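PDB 5MUL: neuraminidase from Bacteroides thetaiotaomicron, which probably hydrolyses rhamnose-containing glycans as a beta-propeller glycoside hydrolase, and binds glucuronic acid in a pocket on the propeller. Local coordinates for residues Y197-V202 with N269-S274; T207-W212 with L226-S231; R315-T320 with R348-G353; P295-V300 with Q311-K316. All coordinates share one frame; numbering follows the deposited sequence. Where two conformers were deposited one is given.

Interaction 1: residues Y197-V202 with N269-S274. With BDP (beta-D-glucopyranuronic acid), chain B.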
# COMPACT_ATOMS: atom_id res chain seq x y z
N TYR A 197 -9.72 8.20 3.23
CA TYR A 197 -8.76 7.51 2.35
C TYR A 197 -7.78 6.79 3.25
O TYR A 197 -7.09 7.43 4.04
CB TYR A 197 -8.03 8.52 1.48
CG TYR A 197 -8.90 9.15 0.43
CD1 TYR A 197 -9.16 8.49 -0.76
CD2 TYR A 197 -9.52 10.37 0.66
CE1 TYR A 197 -9.96 9.06 -1.75
CE2 TYR A 197 -10.33 10.93 -0.32
CZ TYR A 197 -10.53 10.27 -1.50
OH TYR A 197 -11.32 10.84 -2.49
N TRP A 198 -7.73 5.48 3.10
CA TRP A 198 -7.08 4.58 4.04
C TRP A 198 -5.91 3.85 3.43
O TRP A 198 -5.76 3.79 2.21
CB TRP A 198 -8.09 3.54 4.56
CG TRP A 198 -8.82 2.80 3.50
CD1 TRP A 198 -8.36 1.73 2.78
CD2 TRP A 198 -10.11 3.10 2.97
NE1 TRP A 198 -9.30 1.33 1.87
CE2 TRP A 198 -10.38 2.15 1.96
CE3 TRP A 198 -11.08 4.07 3.25
CZ2 TRP A 198 -11.57 2.15 1.24
CZ3 TRP A 198 -12.25 4.05 2.52
CH2 TRP A 198 -12.47 3.09 1.54
N GLN A 199 -5.06 3.33 4.31
CA GLN A 199 -4.03 2.35 3.98
C GLN A 199 -3.92 1.37 5.12
O GLN A 199 -4.24 1.71 6.28
CB GLN A 199 -2.67 3.01 3.73
CG GLN A 199 -2.18 3.99 4.81
CD GLN A 199 -2.62 5.45 4.67
OE1 GLN A 199 -2.62 6.20 5.69
NE2 GLN A 199 -2.96 5.86 3.50
N LEU A 200 -3.49 0.16 4.84
CA LEU A 200 -3.42 -0.92 5.83
C LEU A 200 -2.12 -1.69 5.72
O LEU A 200 -1.38 -1.61 4.71
CB LEU A 200 -4.58 -1.91 5.70
CG LEU A 200 -6.00 -1.37 5.94
CD1 LEU A 200 -6.63 -0.89 4.63
CD2 LEU A 200 -6.87 -2.45 6.55
N TYR A 201 -1.80 -2.42 6.78
CA TYR A 201 -0.64 -3.31 6.79
C TYR A 201 -0.90 -4.39 7.78
O TYR A 201 -1.39 -4.09 8.89
CB TYR A 201 0.58 -2.53 7.24
CG TYR A 201 1.87 -3.27 7.13
CD1 TYR A 201 2.49 -3.41 5.89
CD2 TYR A 201 2.51 -3.81 8.24
CE1 TYR A 201 3.71 -4.05 5.75
CE2 TYR A 201 3.74 -4.48 8.11
CZ TYR A 201 4.29 -4.59 6.86
OH TYR A 201 5.54 -5.19 6.69
N VAL A 202 -0.61 -5.64 7.44
CA VAL A 202 -0.71 -6.76 8.37
C VAL A 202 0.73 -7.07 8.82
O VAL A 202 1.62 -7.36 7.99
CB VAL A 202 -1.42 -7.97 7.78
CG1 VAL A 202 -1.47 -9.11 8.79
CG2 VAL A 202 -2.80 -7.57 7.31
N ASN A 269 -3.58 12.18 0.27
CA ASN A 269 -4.40 11.00 0.62
C ASN A 269 -3.89 9.73 -0.07
O ASN A 269 -3.37 9.82 -1.16
CB ASN A 269 -5.88 11.22 0.26
CG ASN A 269 -6.09 11.71 -1.14
OD1 ASN A 269 -5.83 12.87 -1.44
ND2 ASN A 269 -6.60 10.85 -2.00
N GLN A 270 -4.07 8.57 0.59
CA GLN A 270 -3.76 7.24 0.05
C GLN A 270 -2.27 7.05 -0.06
O GLN A 270 -1.70 7.13 -1.15
CB GLN A 270 -4.42 6.97 -1.30
CG GLN A 270 -5.91 7.22 -1.33
CD GLN A 270 -6.48 7.13 -2.73
OE1 GLN A 270 -6.70 6.05 -3.27
NE2 GLN A 270 -6.73 8.29 -3.32
N THR A 271 -1.63 6.80 1.07
CA THR A 271 -0.18 6.56 1.11
C THR A 271 0.03 5.13 1.58
O THR A 271 -0.56 4.21 1.00
CB THR A 271 0.56 7.64 1.92
OG1 THR A 271 0.16 7.60 3.29
CG2 THR A 271 0.30 9.03 1.33
N SER A 272 0.90 4.92 2.55
CA SER A 272 1.17 3.57 3.05
C SER A 272 1.63 3.61 4.47
O SER A 272 1.97 4.67 5.03
CB SER A 272 2.21 2.90 2.15
OG SER A 272 3.48 3.52 2.35
N MET A 273 1.64 2.43 5.08
CA MET A 273 2.05 2.28 6.44
C MET A 273 2.69 0.93 6.62
O MET A 273 2.50 0.03 5.77
CB MET A 273 0.85 2.48 7.39
CG MET A 273 -0.16 1.36 7.37
SD MET A 273 -1.54 1.63 8.47
CE MET A 273 -0.77 1.95 9.95
N SER A 274 3.41 0.78 7.73
CA SER A 274 4.10 -0.46 8.06
C SER A 274 4.10 -0.63 9.56
O SER A 274 3.44 0.12 10.31
CB SER A 274 5.52 -0.44 7.50
OG SER A 274 6.05 -1.75 7.46
C1 BDP B . 0.63 -12.77 8.45
C2 BDP B . 1.95 -12.15 8.03
C3 BDP B . 2.35 -12.74 6.68
C4 BDP B . 2.29 -14.27 6.72
C5 BDP B . 0.92 -14.75 7.17
C6 BDP B . 0.83 -16.25 7.21
O2 BDP B . 1.86 -10.72 7.90
O3 BDP B . 3.64 -12.27 6.32
O4 BDP B . 2.56 -14.78 5.42
O5 BDP B . 0.72 -14.22 8.47
O6A BDP B . 1.36 -16.85 8.17
O1 BDP B . 0.32 -12.33 9.78
O6B BDP B . 0.23 -16.84 6.28
O HOH W 1 -4.56 8.05 3.29
O HOH W 2 0.17 0.43 3.46
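Swung opposite the backbone N (chi1 -172°), CG of Y201 carries its ring across to S274, whose OG is likewise anti to its N (chi1 -162°), a torsion that holds OG above the ring, toward its rim. Strands 195-202 and 272-275 each form one edge of a four-stranded antiparallel sheet. They appear to be the innermost strands of two consecutive beta-propeller blades, with 197-202 and 272-274 running nearly side by side, 26° apart, near the centre of the fold. Over one ring face, S274 CA makes a CH-pi contact, 3.8 Å from the centroid of the Y201 ring, while S274 OG sits over the same face, 3.4 Å from Y201 CZ. Y201 also forms a cation-pi pair with K392, which binds glucuronate. Replacing Y201 with an alanine would probably open a gap over S274 and leave the K392 ammonium without its aromatic partner. Next along the strand, V202 carries the contact to the pocket, its carbonyl O accepting a hydrogen bond from K392 NZ.

The flexible thioether of M273 suits the seam between the blades: SD reaches to 3.5 Å from Q199 O. At the far end, the Y197 ring receives N269 ND2 over its centre, 3.6 Å above the plane, while N269 OD1 is held by R215 and N223. Two waters bridge the backbones. One donates to L200 O and accepts from M273 N; the other donates to Y197 O at 2.7 Å and accepts from Q270 N at 2.8 Å.

Interaction 2: residues T207-W212 with L226-S231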
# COMPACT_ATOMS: atom_id res chain seq x y z
N THR A 207 -1.40 -8.80 13.22
CA THR A 207 -2.26 -7.66 13.55
C THR A 207 -2.49 -6.84 12.31
O THR A 207 -1.55 -6.53 11.55
CB THR A 207 -1.56 -6.82 14.60
OG1 THR A 207 -1.38 -7.65 15.76
CG2 THR A 207 -2.32 -5.56 14.96
N ILE A 208 -3.75 -6.45 12.12
CA ILE A 208 -4.14 -5.57 11.02
C ILE A 208 -4.05 -4.13 11.50
O ILE A 208 -4.75 -3.75 12.44
CB ILE A 208 -5.58 -5.84 10.52
CG1 ILE A 208 -5.82 -7.29 10.15
CG2 ILE A 208 -5.91 -4.92 9.34
CD1 ILE A 208 -7.27 -7.67 10.02
N HIS A 209 -3.22 -3.32 10.87
CA HIS A 209 -3.08 -1.90 11.14
C HIS A 209 -3.80 -1.12 10.07
O HIS A 209 -3.76 -1.47 8.90
CB HIS A 209 -1.61 -1.48 11.14
CG HIS A 209 -0.79 -2.18 12.17
ND1 HIS A 209 -0.52 -1.61 13.40
CD2 HIS A 209 -0.20 -3.40 12.17
CE1 HIS A 209 0.24 -2.46 14.09
NE2 HIS A 209 0.45 -3.55 13.37
N LEU A 210 -4.43 -0.04 10.47
CA LEU A 210 -5.25 0.79 9.59
C LEU A 210 -4.98 2.24 9.88
O LEU A 210 -5.03 2.66 11.07
CB LEU A 210 -6.73 0.45 9.84
CG LEU A 210 -7.78 1.37 9.19
CD1 LEU A 210 -7.73 1.38 7.68
CD2 LEU A 210 -9.14 0.94 9.65
N SER A 211 -4.71 3.04 8.87
CA SER A 211 -4.69 4.48 9.06
C SER A 211 -5.36 5.17 7.91
O SER A 211 -5.52 4.61 6.84
CB SER A 211 -3.27 5.00 9.29
OG SER A 211 -2.44 4.74 8.17
N TRP A 212 -5.77 6.41 8.14
CA TRP A 212 -6.50 7.14 7.13
C TRP A 212 -6.45 8.63 7.34
O TRP A 212 -6.17 9.11 8.43
CB TRP A 212 -7.95 6.66 7.03
CG TRP A 212 -8.84 6.98 8.19
CD1 TRP A 212 -9.77 8.02 8.27
CD2 TRP A 212 -8.97 6.25 9.41
NE1 TRP A 212 -10.44 7.95 9.45
CE2 TRP A 212 -9.98 6.88 10.18
CE3 TRP A 212 -8.32 5.13 9.94
CZ2 TRP A 212 -10.34 6.42 11.46
CZ3 TRP A 212 -8.69 4.66 11.20
CH2 TRP A 212 -9.68 5.33 11.96
N LEU A 226 -4.65 12.51 10.47
CA LEU A 226 -4.22 11.15 10.29
C LEU A 226 -4.72 10.34 11.49
O LEU A 226 -4.38 10.68 12.63
CB LEU A 226 -2.71 11.15 10.14
CG LEU A 226 -2.03 9.82 9.88
CD1 LEU A 226 -2.50 9.17 8.59
CD2 LEU A 226 -0.51 9.99 9.88
N CYS A 227 -5.53 9.32 11.23
CA CYS A 227 -6.16 8.52 12.23
C CYS A 227 -5.70 7.07 12.17
O CYS A 227 -5.15 6.65 11.14
CB CYS A 227 -7.67 8.58 12.03
SG CYS A 227 -8.38 10.25 12.26
N TYR A 228 -5.92 6.33 13.25
CA TYR A 228 -5.36 4.99 13.39
C TYR A 228 -6.30 4.05 14.10
O TYR A 228 -7.02 4.47 15.02
CB TYR A 228 -4.06 5.08 14.15
CG TYR A 228 -3.39 3.75 14.41
CD1 TYR A 228 -2.65 3.10 13.42
CD2 TYR A 228 -3.48 3.14 15.65
CE1 TYR A 228 -2.03 1.89 13.67
CE2 TYR A 228 -2.88 1.93 15.90
CZ TYR A 228 -2.12 1.30 14.93
OH TYR A 228 -1.53 0.09 15.20
N ALA A 229 -6.26 2.77 13.72
CA ALA A 229 -6.88 1.68 14.42
C ALA A 229 -6.11 0.39 14.15
O ALA A 229 -5.44 0.27 13.11
CB ALA A 229 -8.32 1.50 13.99
N ARG A 230 -6.23 -0.58 15.03
CA ARG A 230 -5.65 -1.90 14.79
C ARG A 230 -6.55 -3.01 15.28
O ARG A 230 -7.37 -2.80 16.19
CB ARG A 230 -4.29 -2.03 15.47
CG ARG A 230 -4.40 -2.13 16.98
CD ARG A 230 -3.10 -2.44 17.67
NE ARG A 230 -2.16 -1.37 17.49
CZ ARG A 230 -1.36 -0.89 18.43
NH1 ARG A 230 -1.38 -1.39 19.67
NH2 ARG A 230 -0.54 0.10 18.11
N SER A 231 -6.41 -4.20 14.71
CA SER A 231 -7.18 -5.37 15.12
C SER A 231 -6.27 -6.56 15.30
O SER A 231 -5.49 -6.90 14.38
CB SER A 231 -8.26 -5.72 14.07
OG SER A 231 -8.91 -6.91 14.44
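Backbone hydrogen bonds between I208 and S231, L210 and A229, and W212 and C227 hold the two strands together in three reciprocal pairs; the shortest are S231 N to I208 O and L210 N to A229 O, each 2.8 Å. The intervening H209-R230 and S211-Y228 pairs are non-hydrogen-bonded. Several CA-H...O contacts add to the seam, among them S211 CA to C227 O at 3.0 Å.

Polar side chains gather on the sheet face carrying H209, Y228 and R230. With its CG anti to N (chi1 178°), Y228 extends along the strand until OH meets H209 ND1 at 2.7 Å, near the plane of the imidazole. In the conformer given, R230 takes hold of the same OH side-on, NE at 2.8 Å and NH2 at 3.1 Å, with the oxygen in the guanidinium plane. A phenol suits this spot because one oxygen can serve all three nitrogens; a phenylalanine in place of Y228 would probably leave H209 ND1 and the R230 nitrogens without their shared partner.

All this is built on a beta hairpin, strands 208-215 and 223-231, the middle two of a four-stranded propeller blade. The other imidazole nitrogen, H209 NE2, bonds D203 OD2, a glucuronate-binding residue. H209 is thus a second-shell neighbour of the sugar, and Y228, one step behind, probably steadies its ring.

Apolar contacts occupy the other sheet face. W212, its CG placed between N and the carbonyl carbon (chi1 69°), lays the indole over C227, whose CB lies 3.5 Å from the centroid of the six-membered ring. C227 SG approaches the five-membered ring obliquely, and the small A229 admits W212 CZ3 to 4.2 Å from its CB.

Interaction 3: residues R315-T320 with R348-G353; sequences RKTPFT and RDEERG
E351 lays its carboxylate over one face of the R315 guanidinium, the planes 23° apart and OE2 4.1 Å above the guanidinium plane, a stacking of opposite charges in which no N-H points at the oxygen. The N-H groups are spent at the edge. D349 meets R315 side-on in a two-pronged salt bridge, NE to OD2 at 2.7 Å and NH2 to OD1 at 3.0 Å, both oxygens close to the guanidinium plane. OD1 also accepts from E351 N, closing an Asx turn, and the two donors arrive from opposite faces of the carboxylate. That fixes the rotation of D349.

E351 OE2 is gripped in turn: K316 N reaches its syn lone pair at 2.7 Å, T317 OG1 comes from the anti side, also at 2.7 Å, and T317 N adds a weak bond. A glutamate is long enough to cross R315 and still reach this backbone. A water accepts from R315 NH2 and donates to E350 OE2 and T317 O, while R315 NH1 binds T317 O directly.

The contact is partly buried and far from the sugar site. It ties the loop following strand 307-311 to the turn between strands 342-347 and 357-361, joining the ends of two neighbouring four-stranded sheets.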
# COMPACT_ATOMS: atom_id res chain seq x y z
N ARG A 315 13.51 19.59 2.03
CA ARG A 315 13.11 20.13 0.75
C ARG A 315 13.12 21.64 0.84
O ARG A 315 12.94 22.19 1.91
CB ARG A 315 11.72 19.64 0.37
CG ARG A 315 11.56 18.13 0.33
CD ARG A 315 10.21 17.71 -0.22
NE ARG A 315 10.14 17.93 -1.63
CZ ARG A 315 9.59 18.97 -2.27
NH1 ARG A 315 8.93 19.93 -1.61
NH2 ARG A 315 9.68 19.01 -3.58
N LYS A 316 13.32 22.29 -0.31
CA LYS A 316 13.30 23.76 -0.42
C LYS A 316 12.24 24.29 -1.40
O LYS A 316 11.96 25.48 -1.40
CB LYS A 316 14.68 24.30 -0.85
CG LYS A 316 15.87 23.34 -0.77
CD LYS A 316 16.35 23.10 0.66
CE LYS A 316 17.51 22.10 0.69
NZ LYS A 316 18.78 22.66 0.17
N THR A 317 11.64 23.42 -2.22
CA THR A 317 10.84 23.85 -3.36
C THR A 317 9.36 23.72 -3.01
O THR A 317 8.86 22.61 -2.82
CB THR A 317 11.15 22.99 -4.60
OG1 THR A 317 12.57 22.91 -4.79
CG2 THR A 317 10.51 23.57 -5.84
N PRO A 318 8.64 24.84 -2.95
CA PRO A 318 7.21 24.74 -2.70
C PRO A 318 6.46 24.02 -3.81
O PRO A 318 6.88 23.98 -4.96
CB PRO A 318 6.75 26.21 -2.63
CG PRO A 318 7.98 27.00 -2.45
CD PRO A 318 9.06 26.25 -3.12
N PHE A 319 5.34 23.42 -3.44
CA PHE A 319 4.34 22.99 -4.40
C PHE A 319 3.00 23.03 -3.69
O PHE A 319 2.95 23.11 -2.46
CB PHE A 319 4.65 21.60 -4.99
CG PHE A 319 4.53 20.45 -4.01
CD1 PHE A 319 3.31 19.82 -3.80
CD2 PHE A 319 5.64 19.98 -3.32
CE1 PHE A 319 3.20 18.76 -2.91
CE2 PHE A 319 5.54 18.90 -2.46
CZ PHE A 319 4.31 18.28 -2.25
N THR A 320 1.94 23.00 -4.47
CA THR A 320 0.59 22.88 -3.92
C THR A 320 -0.18 21.78 -4.64
O THR A 320 0.05 21.52 -5.82
CB THR A 320 -0.17 24.22 -3.95
OG1 THR A 320 -1.45 24.05 -3.33
CG2 THR A 320 -0.37 24.73 -5.38
N ARG A 348 10.27 9.74 -4.43
CA ARG A 348 10.73 10.30 -5.71
C ARG A 348 10.40 11.78 -5.66
O ARG A 348 9.28 12.14 -5.25
CB ARG A 348 10.05 9.59 -6.86
CG ARG A 348 10.27 10.18 -8.25
CD ARG A 348 9.27 11.27 -8.62
NE ARG A 348 7.90 10.78 -8.66
CZ ARG A 348 6.80 11.53 -8.65
NH1 ARG A 348 6.87 12.85 -8.60
NH2 ARG A 348 5.62 10.94 -8.67
N ASP A 349 11.35 12.65 -6.04
CA ASP A 349 11.20 14.11 -5.82
C ASP A 349 11.87 14.84 -6.97
O ASP A 349 13.03 14.55 -7.30
CB ASP A 349 11.87 14.44 -4.51
CG ASP A 349 11.58 15.86 -3.97
OD1 ASP A 349 11.31 16.78 -4.77
OD2 ASP A 349 11.65 15.96 -2.75
N GLU A 350 11.19 15.84 -7.53
CA GLU A 350 11.78 16.68 -8.57
C GLU A 350 13.08 17.33 -8.11
O GLU A 350 13.96 17.55 -8.95
CB GLU A 350 10.79 17.75 -9.05
CG GLU A 350 10.50 18.85 -8.05
CD GLU A 350 9.68 19.99 -8.65
OE1 GLU A 350 9.37 19.94 -9.88
OE2 GLU A 350 9.35 20.92 -7.88
N GLU A 351 13.23 17.61 -6.82
CA GLU A 351 14.48 18.18 -6.29
C GLU A 351 15.68 17.28 -6.48
O GLU A 351 16.80 17.79 -6.49
CB GLU A 351 14.39 18.52 -4.80
CG GLU A 351 13.51 19.72 -4.49
CD GLU A 351 13.69 20.23 -3.08
OE1 GLU A 351 14.43 19.65 -2.26
OE2 GLU A 351 13.05 21.24 -2.75
N ARG A 352 15.45 15.97 -6.58
CA ARG A 352 16.52 14.99 -6.79
C ARG A 352 16.51 14.46 -8.20
O ARG A 352 17.12 13.42 -8.48
CB ARG A 352 16.41 13.85 -5.78
CG ARG A 352 16.51 14.32 -4.34
CD ARG A 352 16.77 13.18 -3.38
NE ARG A 352 18.09 12.61 -3.62
CZ ARG A 352 19.23 13.00 -3.05
NH1 ARG A 352 19.27 14.00 -2.16
NH2 ARG A 352 20.37 12.37 -3.40
N GLY A 353 15.86 15.15 -9.12
CA GLY A 353 15.78 14.74 -10.50
C GLY A 353 14.84 13.60 -10.80
O GLY A 353 14.93 12.94 -11.83
O HOH W 3 8.41 20.84 -5.40

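Interaction 4: residues P295-V300 with Q311-K316; sequences PQYRIV and QVTDRK
Q296 runs from its strand past Q311 to the backbone of R315, meeting something at every atom. Its CB lies 3.6 Å from Q311 CG. CG, anti to the carbonyl carbon (chi1 -58°), packs close to the Q311 side chain, and the bend at chi2 (-74°) lays the Q296 amide, from CD outward, almost parallel to that of Q311, the two stacked with planes 7° apart. At the tip OE1 accepts from R315 N at 2.9 Å, in the carbonyl plane on a lone pair. The other branch, NE2, donates to R315 O at 3.0 Å, the oxygen lying near the plane of the Q296 amide. OE1 is also crowded by T313 O at 3.1 Å, acceptor against acceptor.

Beside this, V312 N bonds Y297 O from above the carbonyl plane, the bond by which the chain leaving strand 307-311 keeps to its neighbour, strand 296-302, in the antiparallel blade sheet. V312 packs its CB 4.0 Å from the CB of Y297, and its CG2 lies 3.7 Å from R298 C. R315 NH1 reaches back to P295 O at 3.2 Å.

A glutamine suits this place because its amide, like a peptide group, offers one acceptor and one donor. Matched to the N and O of a single residue, it supplies the pairing that a strand backbone would have given, just where the regular sheet has ended, and so settles which way its amide faces.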
# COMPACT_ATOMS: atom_id res chain seq x y z
N PRO A 295 6.07 21.78 1.40
CA PRO A 295 5.69 20.46 1.95
C PRO A 295 6.92 19.56 2.16
O PRO A 295 7.88 19.63 1.36
CB PRO A 295 4.77 19.89 0.88
CG PRO A 295 4.38 21.04 0.03
CD PRO A 295 5.55 21.96 0.04
N GLN A 296 6.89 18.77 3.24
CA GLN A 296 8.00 17.88 3.60
C GLN A 296 7.49 16.47 3.82
O GLN A 296 6.39 16.28 4.32
CB GLN A 296 8.66 18.34 4.88
CG GLN A 296 9.21 19.78 4.82
CD GLN A 296 10.48 19.93 3.99
OE1 GLN A 296 11.12 18.95 3.56
NE2 GLN A 296 10.86 21.19 3.77
N TYR A 297 8.30 15.50 3.44
CA TYR A 297 8.03 14.10 3.79
C TYR A 297 8.09 13.92 5.27
O TYR A 297 8.92 14.52 5.96
CB TYR A 297 9.03 13.19 3.10
CG TYR A 297 8.76 12.93 1.65
CD1 TYR A 297 7.70 12.10 1.27
CD2 TYR A 297 9.56 13.45 0.64
CE1 TYR A 297 7.47 11.80 -0.04
CE2 TYR A 297 9.33 13.15 -0.68
CZ TYR A 297 8.28 12.32 -1.03
OH TYR A 297 8.08 12.00 -2.34
N ARG A 298 7.22 13.06 5.78
CA ARG A 298 7.11 12.82 7.19
C ARG A 298 7.03 11.32 7.48
O ARG A 298 6.53 10.55 6.64
CB ARG A 298 5.79 13.42 7.75
CG ARG A 298 5.43 14.82 7.30
CD ARG A 298 6.17 15.85 8.08
NE ARG A 298 5.91 17.19 7.56
CZ ARG A 298 6.04 18.32 8.27
NH1 ARG A 298 6.34 18.27 9.56
NH2 ARG A 298 5.81 19.48 7.68
N ILE A 299 7.44 10.97 8.67
CA ILE A 299 7.22 9.66 9.24
C ILE A 299 6.45 9.88 10.55
O ILE A 299 6.83 10.76 11.35
CB ILE A 299 8.56 8.89 9.41
CG1 ILE A 299 8.30 7.47 9.90
CG2 ILE A 299 9.56 9.62 10.30
CD1 ILE A 299 7.77 6.56 8.83
N VAL A 300 5.38 9.15 10.75
CA VAL A 300 4.53 9.25 11.94
C VAL A 300 4.52 7.88 12.58
O VAL A 300 4.26 6.90 11.90
CB VAL A 300 3.10 9.68 11.57
CG1 VAL A 300 2.19 9.69 12.80
CG2 VAL A 300 3.10 11.03 10.89
N GLN A 311 10.24 15.02 10.28
CA GLN A 311 10.49 15.39 8.91
C GLN A 311 11.63 14.50 8.37
O GLN A 311 12.60 14.21 9.07
CB GLN A 311 10.89 16.88 8.90
CG GLN A 311 10.90 17.54 7.55
CD GLN A 311 11.15 19.05 7.63
OE1 GLN A 311 12.13 19.54 7.05
NE2 GLN A 311 10.26 19.78 8.32
N VAL A 312 11.52 14.06 7.12
CA VAL A 312 12.45 13.06 6.58
C VAL A 312 13.54 13.64 5.71
O VAL A 312 14.67 13.16 5.76
CB VAL A 312 11.64 11.96 5.84
CG1 VAL A 312 12.55 10.93 5.19
CG2 VAL A 312 10.66 11.29 6.79
N THR A 313 13.19 14.58 4.86
CA THR A 313 14.18 15.22 4.03
C THR A 313 14.08 16.75 4.26
O THR A 313 13.28 17.25 5.07
CB THR A 313 14.04 14.78 2.56
OG1 THR A 313 12.87 15.36 1.97
CG2 THR A 313 13.95 13.25 2.42
N ASP A 314 14.92 17.48 3.55
CA ASP A 314 15.07 18.91 3.73
C ASP A 314 14.79 19.54 2.38
O ASP A 314 15.71 19.94 1.65
CB ASP A 314 16.50 19.19 4.23
CG ASP A 314 16.79 20.66 4.42
OD1 ASP A 314 15.88 21.41 4.83
OD2 ASP A 314 17.95 21.07 4.17
N ARG A 315 13.51 19.59 2.03
CA ARG A 315 13.11 20.13 0.75
C ARG A 315 13.12 21.64 0.84
O ARG A 315 12.94 22.19 1.91
CB ARG A 315 11.72 19.64 0.37
CG ARG A 315 11.56 18.13 0.33
CD ARG A 315 10.21 17.71 -0.22
NE ARG A 315 10.14 17.93 -1.63
CZ ARG A 315 9.59 18.97 -2.27
NH1 ARG A 315 8.93 19.93 -1.61
NH2 ARG A 315 9.68 19.01 -3.58
N LYS A 316 13.32 22.29 -0.31
CA LYS A 316 13.30 23.76 -0.42
C LYS A 316 12.24 24.29 -1.40
O LYS A 316 11.96 25.48 -1.40
CB LYS A 316 14.68 24.30 -0.85
CG LYS A 316 15.87 23.34 -0.77
CD LYS A 316 16.35 23.10 0.66
CE LYS A 316 17.51 22.10 0.69
NZ LYS A 316 18.78 22.66 0.17

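How the interactions relate
Interaction 2 lies within one blade, and interaction 1 joins the innermost strand of that blade to the next. The two meet where strand 195-202 is bonded to 208-215, Y201 O lying 2.8 Å from H209 N, and where M273 SD packs 3.3 Å from S211 OG. Both come close to the glucuronate pocket, interaction 1 through V202 and Y201, interaction 2 through T207, whose side chain is about 8 Å from the sugar at the nearest atoms. Interaction 4 belongs to the next blade, the sheet that strand 272-275 of interaction 1 opens. It shares R315 and K316 with interaction 3, their centres about 10 Å apart, so that R315 links 295-300 to 348-353. Interaction 3 lies outermost, its centre about 23 Å from that of interaction 1.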